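Local coordinates for protein Ent-copalyl diphosphate synthase (Streptomyces platensis, PDB 5BP8) that is a bacterial enzyme of the terpene cyclase class, mainly alpha-helical and containing a region related to the squalene-hopene cyclase family, at residues A21-L26 against A210-G215; N214-C219 against V239-D244; D100-C105 against G151-W156; G62-P67 against L76-A81. All blocks are in the same frame, centred on the assembly; numbering follows the deposited sequence.

Interaction 1. Residues A21-L26 against A210-G215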
loop_
_atom_site.group_PDB
_atom_site.type_symbol
_atom_site.label_atom_id
_atom_site.label_comp_id
_atom_site.label_asym_id
_atom_site.label_seq_id
_atom_site.Cartn_x
_atom_site.Cartn_y
_atom_site.Cartn_z
ATOM N N ALA A 21 -4.679 -20.428 -2.560
ATOM C CA ALA A 21 -5.755 -20.449 -3.540
ATOM C C ALA A 21 -5.976 -19.074 -4.178
ATOM O O ALA A 21 -6.799 -18.950 -5.074
ATOM C CB ALA A 21 -7.036 -20.922 -2.889
ATOM N N ASP A 22 -5.236 -18.063 -3.724
ATOM C CA ASP A 22 -5.382 -16.700 -4.243
ATOM C C ASP A 22 -4.080 -16.216 -4.914
ATOM O O ASP A 22 -3.187 -15.667 -4.266
ATOM C CB ASP A 22 -5.819 -15.757 -3.122
ATOM C CG ASP A 22 -6.000 -14.307 -3.599
ATOM O OD1 ASP A 22 -6.033 -14.084 -4.836
ATOM O OD2 ASP A 22 -6.127 -13.409 -2.730
ATOM N N PRO A 23 -3.969 -16.432 -6.221
ATOM C CA PRO A 23 -2.760 -16.033 -6.928
ATOM C C PRO A 23 -2.642 -14.516 -7.148
ATOM O O PRO A 23 -1.617 -14.037 -7.668
ATOM C CB PRO A 23 -2.882 -16.768 -8.258
ATOM C CG PRO A 23 -4.345 -16.810 -8.513
ATOM C CD PRO A 23 -4.969 -17.019 -7.141
ATOM N N TRP A 24 -3.668 -13.772 -6.773
ATOM C CA TRP A 24 -3.619 -12.306 -6.884
ATOM C C TRP A 24 -3.124 -11.639 -5.596
ATOM O O TRP A 24 -2.534 -10.574 -5.636
ATOM C CB TRP A 24 -5.004 -11.762 -7.164
ATOM C CG TRP A 24 -5.631 -12.178 -8.479
ATOM C CD1 TRP A 24 -6.225 -13.384 -8.785
ATOM C CD2 TRP A 24 -5.716 -11.380 -9.658
ATOM N NE1 TRP A 24 -6.700 -13.360 -10.088
ATOM C CE2 TRP A 24 -6.405 -12.134 -10.639
ATOM C CE3 TRP A 24 -5.320 -10.078 -9.967
ATOM C CZ2 TRP A 24 -6.677 -11.629 -11.904
ATOM C CZ3 TRP A 24 -5.591 -9.580 -11.195
ATOM C CH2 TRP A 24 -6.276 -10.340 -12.164
ATOM N N GLY A 25 -3.451 -12.225 -4.453
ATOM C CA GLY A 25 -3.388 -11.521 -3.191
ATOM C C GLY A 25 -4.626 -10.646 -3.070
ATOM O O GLY A 25 -5.293 -10.361 -4.078
ATOM N N LEU A 26 -4.959 -10.245 -1.851
ATOM C CA LEU A 26 -6.183 -9.473 -1.613
ATOM C C LEU A 26 -5.872 -8.049 -1.168
ATOM O O LEU A 26 -5.271 -7.810 -0.096
ATOM C CB LEU A 26 -7.103 -10.169 -0.601
ATOM C CG LEU A 26 -8.383 -9.434 -0.199
ATOM C CD1 LEU A 26 -9.257 -9.117 -1.409
ATOM C CD2 LEU A 26 -9.166 -10.275 0.827
ATOM N N ALA A 210 3.403 -15.124 -16.679
ATOM C CA ALA A 210 2.579 -15.864 -15.748
ATOM C C ALA A 210 1.191 -15.243 -15.534
ATOM O O ALA A 210 1.058 -14.029 -15.386
ATOM C CB ALA A 210 3.293 -16.058 -14.417
ATOM N N PRO A 211 0.155 -16.086 -15.541
ATOM C CA PRO A 211 -1.108 -15.629 -15.003
ATOM C C PRO A 211 -0.930 -15.206 -13.539
ATOM O O PRO A 211 0.074 -15.559 -12.901
ATOM C CB PRO A 211 -2.034 -16.844 -15.163
ATOM C CG PRO A 211 -1.117 -18.019 -15.296
ATOM C CD PRO A 211 0.070 -17.482 -16.031
ATOM N N PRO A 212 -1.909 -14.472 -12.989
ATOM C CA PRO A 212 -3.230 -14.244 -13.540
ATOM C C PRO A 212 -3.479 -12.884 -14.176
ATOM O O PRO A 212 -4.617 -12.607 -14.566
ATOM C CB PRO A 212 -4.115 -14.351 -12.295
ATOM C CG PRO A 212 -3.271 -13.771 -11.222
ATOM C CD PRO A 212 -1.851 -14.120 -11.559
ATOM N N HIS A 213 -2.441 -12.074 -14.335
ATOM C CA HIS A 213 -2.617 -10.659 -14.654
ATOM C C HIS A 213 -1.903 -10.252 -15.930
ATOM O O HIS A 213 -1.480 -9.114 -16.078
ATOM C CB HIS A 213 -2.149 -9.811 -13.497
ATOM C CG HIS A 213 -0.730 -10.025 -13.128
ATOM N ND1 HIS A 213 -0.201 -11.272 -12.858
ATOM C CD2 HIS A 213 0.263 -9.145 -12.916
ATOM C CE1 HIS A 213 1.064 -11.149 -12.503
ATOM N NE2 HIS A 213 1.374 -9.867 -12.550
ATOM N N ASN A 214 -1.772 -11.177 -16.886
ATOM C CA ASN A 214 -1.229 -10.770 -18.186
ATOM C C ASN A 214 -1.987 -9.569 -18.744
ATOM O O ASN A 214 -3.216 -9.517 -18.699
ATOM C CB ASN A 214 -1.297 -11.925 -19.171
ATOM C CG ASN A 214 -0.199 -12.930 -18.950
ATOM O OD1 ASN A 214 0.950 -12.565 -18.743
ATOM N ND2 ASN A 214 -0.543 -14.209 -18.979
ATOM N N GLY A 215 -1.241 -8.613 -19.278
ATOM C CA GLY A 215 -1.807 -7.376 -19.814
ATOM C C GLY A 215 -1.840 -6.195 -18.849
ATOM O O GLY A 215 -2.001 -5.046 -19.287
#
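Trp24, whose ring packs on Pro212, is held at its backbone N by Asp22 OD1 at 3.1 Å. The N-H...O angle is 144°, and the donor comes from above the carboxylate plane. This is an Asx turn. The other carboxylate oxygen, OD2, forms a salt bridge with Arg248, so both oxygens are occupied and the turn is tied to helix 237-249.

Across the contact, Pro212 lies over one face of the indole. Its CG sits 3.6 Å from the centroid of the five-membered ring of Trp24 and 10° from the ring normal, a CH-pi contact. Pro212 CB is 3.5 Å from Trp24 NE1. The carbonyl O of Pro212 approaches CZ2 of the same ring, also at 3.5 Å. Trp24 CG stands beside the backbone N and anti to the carbonyl carbon (chi1 -64°), which brings the indole to the proline. A cis peptide bond precedes Pro212. The two proline rings meet loosely, with CG of Pro23 4.2 Å from CG of Pro212. His213 adds its CB near Trp24 CZ3, while its NE2 is bonded to the carbonyl of Pro301.

The contact joins two loops that are far apart in sequence. One follows helix 7-20 and the other precedes helix 221-228. Helix 237-249 runs beside them, and its Val245 and Arg248 also touch Trp24.

Interaction 2. Residues N214-C219 against V239-D244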
loop_
_atom_site.group_PDB
_atom_site.type_symbol
_atom_site.label_atom_id
_atom_site.label_comp_id
_atom_site.label_asym_id
_atom_site.label_seq_id
_atom_site.Cartn_x
_atom_site.Cartn_y
_atom_site.Cartn_z
ATOM N N ASN A 214 -1.772 -11.177 -16.886
ATOM C CA ASN A 214 -1.229 -10.770 -18.186
ATOM C C ASN A 214 -1.987 -9.569 -18.744
ATOM O O ASN A 214 -3.216 -9.517 -18.699
ATOM C CB ASN A 214 -1.297 -11.925 -19.171
ATOM C CG ASN A 214 -0.199 -12.930 -18.950
ATOM O OD1 ASN A 214 0.950 -12.565 -18.743
ATOM N ND2 ASN A 214 -0.543 -14.209 -18.979
ATOM N N GLY A 215 -1.241 -8.613 -19.278
ATOM C CA GLY A 215 -1.807 -7.376 -19.814
ATOM C C GLY A 215 -1.840 -6.195 -18.849
ATOM O O GLY A 215 -2.001 -5.046 -19.287
ATOM N N SER A 216 -1.731 -6.458 -17.546
ATOM C CA SER A 216 -1.642 -5.367 -16.568
ATOM C C SER A 216 -0.370 -4.556 -16.782
ATOM O O SER A 216 0.678 -5.090 -17.214
ATOM C CB SER A 216 -1.683 -5.884 -15.132
ATOM O OG SER A 216 -0.607 -6.766 -14.861
ATOM N N VAL A 217 -0.469 -3.261 -16.491
ATOM C CA VAL A 217 0.646 -2.330 -16.613
ATOM C C VAL A 217 0.998 -1.844 -15.215
ATOM O O VAL A 217 0.162 -1.208 -14.542
ATOM C CB VAL A 217 0.285 -1.149 -17.507
ATOM C CG1 VAL A 217 1.401 -0.084 -17.515
ATOM C CG2 VAL A 217 0.003 -1.651 -18.916
ATOM N N GLY A 218 2.205 -2.172 -14.762
ATOM C CA GLY A 218 2.603 -1.845 -13.419
ATOM C C GLY A 218 1.650 -2.322 -12.333
ATOM O O GLY A 218 1.542 -1.671 -11.309
ATOM N N CYS A 219 0.950 -3.450 -12.533
ATOM C CA CYS A 219 -0.048 -3.921 -11.562
ATOM C C CYS A 219 -1.045 -2.836 -11.093
ATOM O O CYS A 219 -1.468 -2.843 -9.920
ATOM C CB CYS A 219 0.624 -4.574 -10.337
ATOM S SG CYS A 219 1.567 -6.079 -10.745
ATOM N N VAL A 239 -7.580 -6.001 -21.188
ATOM C CA VAL A 239 -9.012 -5.968 -21.000
ATOM C C VAL A 239 -9.468 -7.066 -20.048
ATOM O O VAL A 239 -10.309 -6.818 -19.189
ATOM C CB VAL A 239 -9.768 -6.038 -22.352
ATOM C CG1 VAL A 239 -11.257 -6.212 -22.117
ATOM C CG2 VAL A 239 -9.516 -4.765 -23.143
ATOM N N ALA A 240 -8.899 -8.273 -20.168
ATOM C CA ALA A 240 -9.245 -9.371 -19.293
ATOM C C ALA A 240 -8.816 -9.075 -17.856
ATOM O O ALA A 240 -9.531 -9.410 -16.897
ATOM C CB ALA A 240 -8.580 -10.657 -19.764
ATOM N N TYR A 241 -7.640 -8.470 -17.699
ATOM C CA TYR A 241 -7.203 -8.068 -16.350
ATOM C C TYR A 241 -8.210 -7.106 -15.713
ATOM O O TYR A 241 -8.674 -7.351 -14.592
ATOM C CB TYR A 241 -5.833 -7.451 -16.442
ATOM C CG TYR A 241 -5.352 -6.685 -15.232
ATOM C CD1 TYR A 241 -4.844 -7.334 -14.119
ATOM C CD2 TYR A 241 -5.336 -5.283 -15.253
ATOM C CE1 TYR A 241 -4.371 -6.597 -13.002
ATOM C CE2 TYR A 241 -4.851 -4.562 -14.182
ATOM C CZ TYR A 241 -4.379 -5.205 -13.072
ATOM O OH TYR A 241 -3.877 -4.434 -12.049
ATOM N N LEU A 242 -8.577 -6.039 -16.426
ATOM C CA LEU A 242 -9.549 -5.065 -15.899
ATOM C C LEU A 242 -10.884 -5.731 -15.577
ATOM O O LEU A 242 -11.473 -5.480 -14.505
ATOM C CB LEU A 242 -9.737 -3.890 -16.858
ATOM C CG LEU A 242 -8.539 -2.957 -16.936
ATOM C CD1 LEU A 242 -8.792 -1.831 -17.929
ATOM C CD2 LEU A 242 -8.217 -2.388 -15.560
ATOM N N ARG A 243 -11.362 -6.595 -16.486
ATOM C CA ARG A 243 -12.604 -7.324 -16.231
ATOM C C ARG A 243 -12.512 -8.185 -14.978
ATOM O O ARG A 243 -13.422 -8.175 -14.147
ATOM C CB ARG A 243 -13.009 -8.164 -17.450
ATOM C CG ARG A 243 -13.434 -7.296 -18.629
ATOM C CD ARG A 243 -13.573 -8.083 -19.931
ATOM N NE ARG A 243 -14.263 -7.317 -20.971
ATOM C CZ ARG A 243 -14.414 -7.702 -22.243
ATOM N NH1 ARG A 243 -13.932 -8.863 -22.681
ATOM N NH2 ARG A 243 -15.054 -6.912 -23.089
ATOM N N ASP A 244 -11.428 -8.931 -14.849
ATOM C CA ASP A 244 -11.253 -9.816 -13.684
ATOM C C ASP A 244 -11.214 -9.031 -12.385
ATOM O O ASP A 244 -11.830 -9.412 -11.385
ATOM C CB ASP A 244 -9.986 -10.638 -13.800
ATOM C CG ASP A 244 -10.093 -11.776 -14.816
ATOM O OD1 ASP A 244 -11.233 -12.170 -15.181
ATOM O OD2 ASP A 244 -9.026 -12.258 -15.246
#
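Ser216 and Tyr241 make the main contact, a CH-pi interaction. Ser216 CB stands 3.3 Å from the centroid of the Tyr241 ring and only 7° off the ring normal. It therefore sits over the centre of the face, almost equally far from all six ring carbons. The fit is tight. Tyr241 CG is anti to the backbone N (chi1 166°), which carries the ring away from the helix and along the loop.

Van der Waals contacts flank this point. At the helix end of the side chain, Tyr241 CB is 4.0 Å from the carbonyl O of Asn214. At the far end, Tyr241 OH lies 3.4 Å from the carbonyl carbon of Cys219. The side chain thus spans the loop from Asn214 to Cys219. This is packing of an irregular loop on the buried side of helix 237-249, within a mainly alpha-helical fold. Pro221 and Thr224 of helix 221-228 also touch the tyrosine. Gly215, just before Ser216, has a phi of 94°, at which a CB would press against the carbonyl O of Asn214.

No hydrogen bond crosses between the two segments. The polar ends are satisfied elsewhere. Tyr241 OH bonds to the carbonyl of Thr257. Ser216 OG bonds to the carbonyl of His213, so the hydroxyl serves its own loop while CB faces the ring.

Interaction 3. Residues D100-C105 against G151-W156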
loop_
_atom_site.group_PDB
_atom_site.type_symbol
_atom_site.label_atom_id
_atom_site.label_comp_id
_atom_site.label_asym_id
_atom_site.label_seq_id
_atom_site.Cartn_x
_atom_site.Cartn_y
_atom_site.Cartn_z
ATOM N N ASP A 100 -27.771 13.907 -9.114
ATOM C CA ASP A 100 -27.062 13.177 -8.054
ATOM C C ASP A 100 -25.530 13.291 -8.216
ATOM O O ASP A 100 -24.798 13.572 -7.248
ATOM C CB ASP A 100 -27.408 11.681 -8.044
ATOM C CG ASP A 100 -28.873 11.398 -7.738
ATOM O OD1 ASP A 100 -29.445 10.519 -8.424
ATOM O OD2 ASP A 100 -29.447 12.033 -6.824
ATOM N N LEU A 101 -25.052 13.072 -9.431
ATOM C CA LEU A 101 -23.613 13.151 -9.671
ATOM C C LEU A 101 -23.079 14.558 -9.501
ATOM O O LEU A 101 -21.979 14.743 -8.919
ATOM C CB LEU A 101 -23.247 12.663 -11.055
ATOM C CG LEU A 101 -23.589 11.215 -11.387
ATOM C CD1 LEU A 101 -23.067 10.913 -12.782
ATOM C CD2 LEU A 101 -23.011 10.262 -10.363
ATOM N N ALA A 102 -23.852 15.531 -9.984
ATOM C CA ALA A 102 -23.481 16.929 -9.887
ATOM C C ALA A 102 -23.364 17.416 -8.432
ATOM O O ALA A 102 -22.467 18.221 -8.128
ATOM C CB ALA A 102 -24.442 17.791 -10.667
ATOM N N ALA A 103 -24.238 16.913 -7.551
ATOM C CA ALA A 103 -24.227 17.291 -6.168
ATOM C C ALA A 103 -22.930 16.811 -5.532
ATOM O O ALA A 103 -22.248 17.574 -4.826
ATOM C CB ALA A 103 -25.413 16.680 -5.431
ATOM N N ALA A 104 -22.613 15.533 -5.760
ATOM C CA ALA A 104 -21.360 14.964 -5.270
ATOM C C ALA A 104 -20.163 15.732 -5.806
ATOM O O ALA A 104 -19.221 16.056 -5.068
ATOM C CB ALA A 104 -21.253 13.494 -5.640
ATOM N N CYS A 105 -20.187 16.008 -7.093
ATOM C CA CYS A 105 -19.093 16.705 -7.739
ATOM C C CYS A 105 -18.861 18.097 -7.151
ATOM O O CYS A 105 -17.712 18.461 -6.792
ATOM C CB CYS A 105 -19.373 16.803 -9.218
ATOM S SG CYS A 105 -17.985 17.443 -10.161
ATOM N N GLY A 151 -27.600 21.139 -11.333
ATOM C CA GLY A 151 -27.459 21.640 -9.966
ATOM C C GLY A 151 -26.626 22.906 -9.832
ATOM O O GLY A 151 -26.678 23.800 -10.675
ATOM N N LYS A 152 -25.833 22.968 -8.763
ATOM C CA LYS A 152 -25.000 24.141 -8.497
ATOM C C LYS A 152 -23.707 24.080 -9.279
ATOM O O LYS A 152 -22.931 25.020 -9.291
ATOM C CB LYS A 152 -24.749 24.366 -6.991
ATOM C CG LYS A 152 -24.535 23.142 -6.122
ATOM C CD LYS A 152 -24.459 23.565 -4.662
ATOM C CE LYS A 152 -23.878 22.472 -3.784
ATOM N NZ LYS A 152 -23.498 23.024 -2.453
ATOM N N LEU A 153 -23.511 23.000 -10.023
ATOM C CA LEU A 153 -22.299 22.841 -10.795
ATOM C C LEU A 153 -22.091 23.928 -11.845
ATOM O O LEU A 153 -20.966 24.378 -12.059
ATOM C CB LEU A 153 -22.266 21.408 -11.369
ATOM C CG LEU A 153 -20.951 20.834 -11.774
ATOM C CD1 LEU A 153 -19.937 20.922 -10.638
ATOM C CD2 LEU A 153 -21.174 19.405 -12.224
ATOM N N GLY A 154 -23.166 24.426 -12.462
ATOM C CA GLY A 154 -23.070 25.551 -13.373
ATOM C C GLY A 154 -22.442 26.811 -12.782
ATOM O O GLY A 154 -21.780 27.582 -13.473
ATOM N N ALA A 155 -22.602 26.991 -11.475
ATOM C CA ALA A 155 -21.990 28.113 -10.780
ATOM C C ALA A 155 -20.461 28.026 -10.731
ATOM O O ALA A 155 -19.783 29.038 -10.513
ATOM C CB ALA A 155 -22.556 28.199 -9.361
ATOM N N TRP A 156 -19.927 26.815 -10.920
ATOM C CA TRP A 156 -18.479 26.561 -10.958
ATOM C C TRP A 156 -17.843 26.775 -12.316
ATOM O O TRP A 156 -16.617 26.716 -12.449
ATOM C CB TRP A 156 -18.188 25.121 -10.484
ATOM C CG TRP A 156 -18.341 24.954 -9.021
ATOM C CD1 TRP A 156 -19.470 24.675 -8.356
ATOM C CD2 TRP A 156 -17.299 25.064 -8.036
ATOM N NE1 TRP A 156 -19.215 24.598 -6.997
ATOM C CE2 TRP A 156 -17.886 24.838 -6.780
ATOM C CE3 TRP A 156 -15.937 25.332 -8.104
ATOM C CZ2 TRP A 156 -17.157 24.871 -5.584
ATOM C CZ3 TRP A 156 -15.202 25.383 -6.901
ATOM C CH2 TRP A 156 -15.825 25.167 -5.675
#
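Ala102 and Leu153 come closest in the backbone, with CA atoms 6.1 Å apart, where helix 98-116 meets the segment 151-156, whose residues 153-156 coil like a helix but lack its regular hydrogen-bond pattern. Within that segment, Trp156 N bonds to the carbonyl O of Leu153 at 2.9 Å.

Leu153 carries the contact with both of its methyl branches. CD2 reaches Ala102 CB at 4.0 Å. CD1 reaches Cys105 SG, also at 4.0 Å. CG lies anti to the backbone N (chi1 -158°), which turns CD1 to Cys105 and CD2 to Ala102. Ala102 and Cys105 are three residues apart, about one helical turn, and present neighbouring points of one helix face. Leu109, one turn further along, touches Leu153 as well. The packing is wholly apolar, and no hydrogen bond links the two segments.

In the fold, this is a loop segment laid against a helix of a mainly helical enzyme. It follows helix 127-144 and returns to cover part of helix 98-116. Helix 72-86 borders the same spot, since Leu86 touches Leu153 and Leu83 touches Cys105. The leucine is therefore in contact with side chains from two helices.

Pro150, just before the segment, packs on Ala102. Lys152 lies nearer the surface and makes a long, weak ion pair through NZ with Asp107, further along helix 98-116.

Interaction 4. Residues G62-P67 against L76-A81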
loop_
_atom_site.group_PDB
_atom_site.type_symbol
_atom_site.label_atom_id
_atom_site.label_comp_id
_atom_site.label_asym_id
_atom_site.label_seq_id
_atom_site.Cartn_x
_atom_site.Cartn_y
_atom_site.Cartn_z
ATOM N N GLY A 62 -17.558 16.610 1.953
ATOM C CA GLY A 62 -17.356 16.735 0.506
ATOM C C GLY A 62 -16.128 16.017 -0.041
ATOM O O GLY A 62 -16.045 15.723 -1.234
ATOM N N SER A 63 -15.150 15.733 0.825
ATOM C CA SER A 63 -13.975 14.995 0.429
ATOM C C SER A 63 -14.238 13.503 0.326
ATOM O O SER A 63 -15.272 13.008 0.770
ATOM C CB SER A 63 -12.839 15.202 1.473
ATOM O OG SER A 63 -13.128 14.579 2.702
ATOM N N TRP A 64 -13.266 12.794 -0.242
ATOM C CA TRP A 64 -13.124 11.378 -0.067
ATOM C C TRP A 64 -11.832 11.090 0.685
ATOM O O TRP A 64 -10.933 11.932 0.758
ATOM C CB TRP A 64 -13.068 10.661 -1.402
ATOM C CG TRP A 64 -14.366 10.563 -2.189
ATOM C CD1 TRP A 64 -15.150 9.464 -2.299
ATOM C CD2 TRP A 64 -14.989 11.583 -2.981
ATOM N NE1 TRP A 64 -16.243 9.722 -3.102
ATOM C CE2 TRP A 64 -16.161 11.023 -3.541
ATOM C CE3 TRP A 64 -14.684 12.920 -3.258
ATOM C CZ2 TRP A 64 -17.013 11.752 -4.373
ATOM C CZ3 TRP A 64 -15.544 13.645 -4.108
ATOM C CH2 TRP A 64 -16.684 13.046 -4.657
ATOM N N GLY A 65 -11.752 9.906 1.265
ATOM C CA GLY A 65 -10.508 9.472 1.921
ATOM C C GLY A 65 -10.298 9.890 3.359
ATOM O O GLY A 65 -11.217 10.328 4.075
ATOM N N ALA A 66 -9.071 9.669 3.796
ATOM C CA ALA A 66 -8.702 9.805 5.191
ATOM C C ALA A 66 -8.300 11.252 5.560
ATOM O O ALA A 66 -8.201 12.121 4.685
ATOM C CB ALA A 66 -7.564 8.820 5.473
ATOM N N PRO A 67 -8.035 11.520 6.856
ATOM C CA PRO A 67 -7.645 12.852 7.285
ATOM C C PRO A 67 -6.230 13.268 6.921
ATOM O O PRO A 67 -5.496 12.528 6.231
ATOM C CB PRO A 67 -7.812 12.786 8.813
ATOM C CG PRO A 67 -8.688 11.631 9.058
ATOM C CD PRO A 67 -8.315 10.658 8.016
ATOM N N LEU A 76 -9.350 14.570 -5.647
ATOM C CA LEU A 76 -8.983 14.936 -7.029
ATOM C C LEU A 76 -9.450 13.888 -8.046
ATOM O O LEU A 76 -10.059 14.240 -9.063
ATOM C CB LEU A 76 -7.485 15.187 -7.178
ATOM C CG LEU A 76 -6.947 16.488 -6.544
ATOM C CD1 LEU A 76 -5.433 16.392 -6.543
ATOM C CD2 LEU A 76 -7.467 17.718 -7.279
ATOM N N SER A 77 -9.178 12.601 -7.759
ATOM C CA SER A 77 -9.553 11.543 -8.683
ATOM C C SER A 77 -11.072 11.451 -8.863
ATOM O O SER A 77 -11.561 11.347 -9.976
ATOM C CB SER A 77 -9.014 10.200 -8.204
ATOM O OG SER A 77 -9.155 9.225 -9.222
ATOM N N ALA A 78 -11.803 11.497 -7.752
ATOM C CA ALA A 78 -13.269 11.419 -7.791
ATOM C C ALA A 78 -13.908 12.598 -8.511
ATOM O O ALA A 78 -14.798 12.417 -9.394
ATOM C CB ALA A 78 -13.819 11.303 -6.376
ATOM N N VAL A 79 -13.458 13.801 -8.172
ATOM C CA VAL A 79 -13.990 14.999 -8.811
ATOM C C VAL A 79 -13.727 14.999 -10.323
ATOM O O VAL A 79 -14.655 15.257 -11.150
ATOM C CB VAL A 79 -13.463 16.278 -8.126
ATOM C CG1 VAL A 79 -13.760 17.526 -8.952
ATOM C CG2 VAL A 79 -14.024 16.390 -6.717
ATOM N N GLU A 80 -12.495 14.665 -10.708
ATOM C CA GLU A 80 -12.180 14.601 -12.128
ATOM C C GLU A 80 -13.071 13.570 -12.841
ATOM O O GLU A 80 -13.606 13.857 -13.946
ATOM C CB GLU A 80 -10.700 14.295 -12.356
ATOM C CG GLU A 80 -10.228 14.597 -13.780
ATOM C CD GLU A 80 -10.593 13.537 -14.793
ATOM O OE1 GLU A 80 -10.741 12.335 -14.422
ATOM O OE2 GLU A 80 -10.748 13.904 -15.990
ATOM N N ALA A 81 -13.255 12.398 -12.224
ATOM C CA ALA A 81 -14.078 11.341 -12.811
ATOM C C ALA A 81 -15.520 11.796 -12.961
ATOM O O ALA A 81 -16.164 11.551 -14.016
ATOM C CB ALA A 81 -14.008 10.083 -11.995
#
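Trp64 lays its six-membered ring over the methyl group of Ala78. Gln58, Gly62 and Trp64 fit the QW motif (Gln-x-x-x-Gly-x-Trp) of the squalene-hopene cyclase family and its relatives, and here the tryptophan of the motif packs against helix 72-86. The chain leaves helix 47-57, turns, and brings the indole to that helix.

Ala78 CB is 3.4 Å from the centroid of the six-membered ring of Trp64, and 5° off its normal. This is a CH-pi contact over the middle of the face. All six carbons of that ring are at similar distances, and CD2 and CE3 of Trp64 are both 3.6 Å from Ala78 CB. Trp64 CG lies beside the backbone N, anti to the carbonyl carbon (chi1 -73°), a turn that sets the ring over the alanine.

Both N-H groups of the tryptophan have partners outside the two segments. NE1 bonds to the carbonyl of Leu54 in helix 47-57, which would limit rotation of the ring. The backbone N bonds to Thr75 OG1, on helix 72-86 just before residues 76-81, and this holds the main chain. Gly62 has phi 92°, and its carbonyl bonds to Gln58 NE2 of the same motif. Val31 of helix 31-40 also touches the indole.

Val79 adds a lesser contact at the six-membered ring. Its CG2 comes at an angle to the ring and reaches Trp64 CZ3 at 4.1 Å.

How the interactions relate
Interactions 2, 3 and 4 are buried, whereas interaction 1 is partly buried. Interactions 1 and 2 share Asn214 and Gly215 and touch directly, with Trp24 CZ3 3.7 Å from Tyr241 CE1. Interaction 2 is made by helix 237-249 itself, and the same helix borders interaction 1. Interactions 3 and 4 adjoin through helices 72-86 and 98-116, which follow each other in the chain. Gln58 NE2 bonds to the carbonyls of both Gly62 and Ala104, linking them. Their centres are about 14 Å apart, against about 39 Å between interactions 1 and 3. Interactions 1, 2 and 4 each place a CH group over an aromatic face. Interaction 3 is purely aliphatic and sulfur packing, farthest from the chain centre.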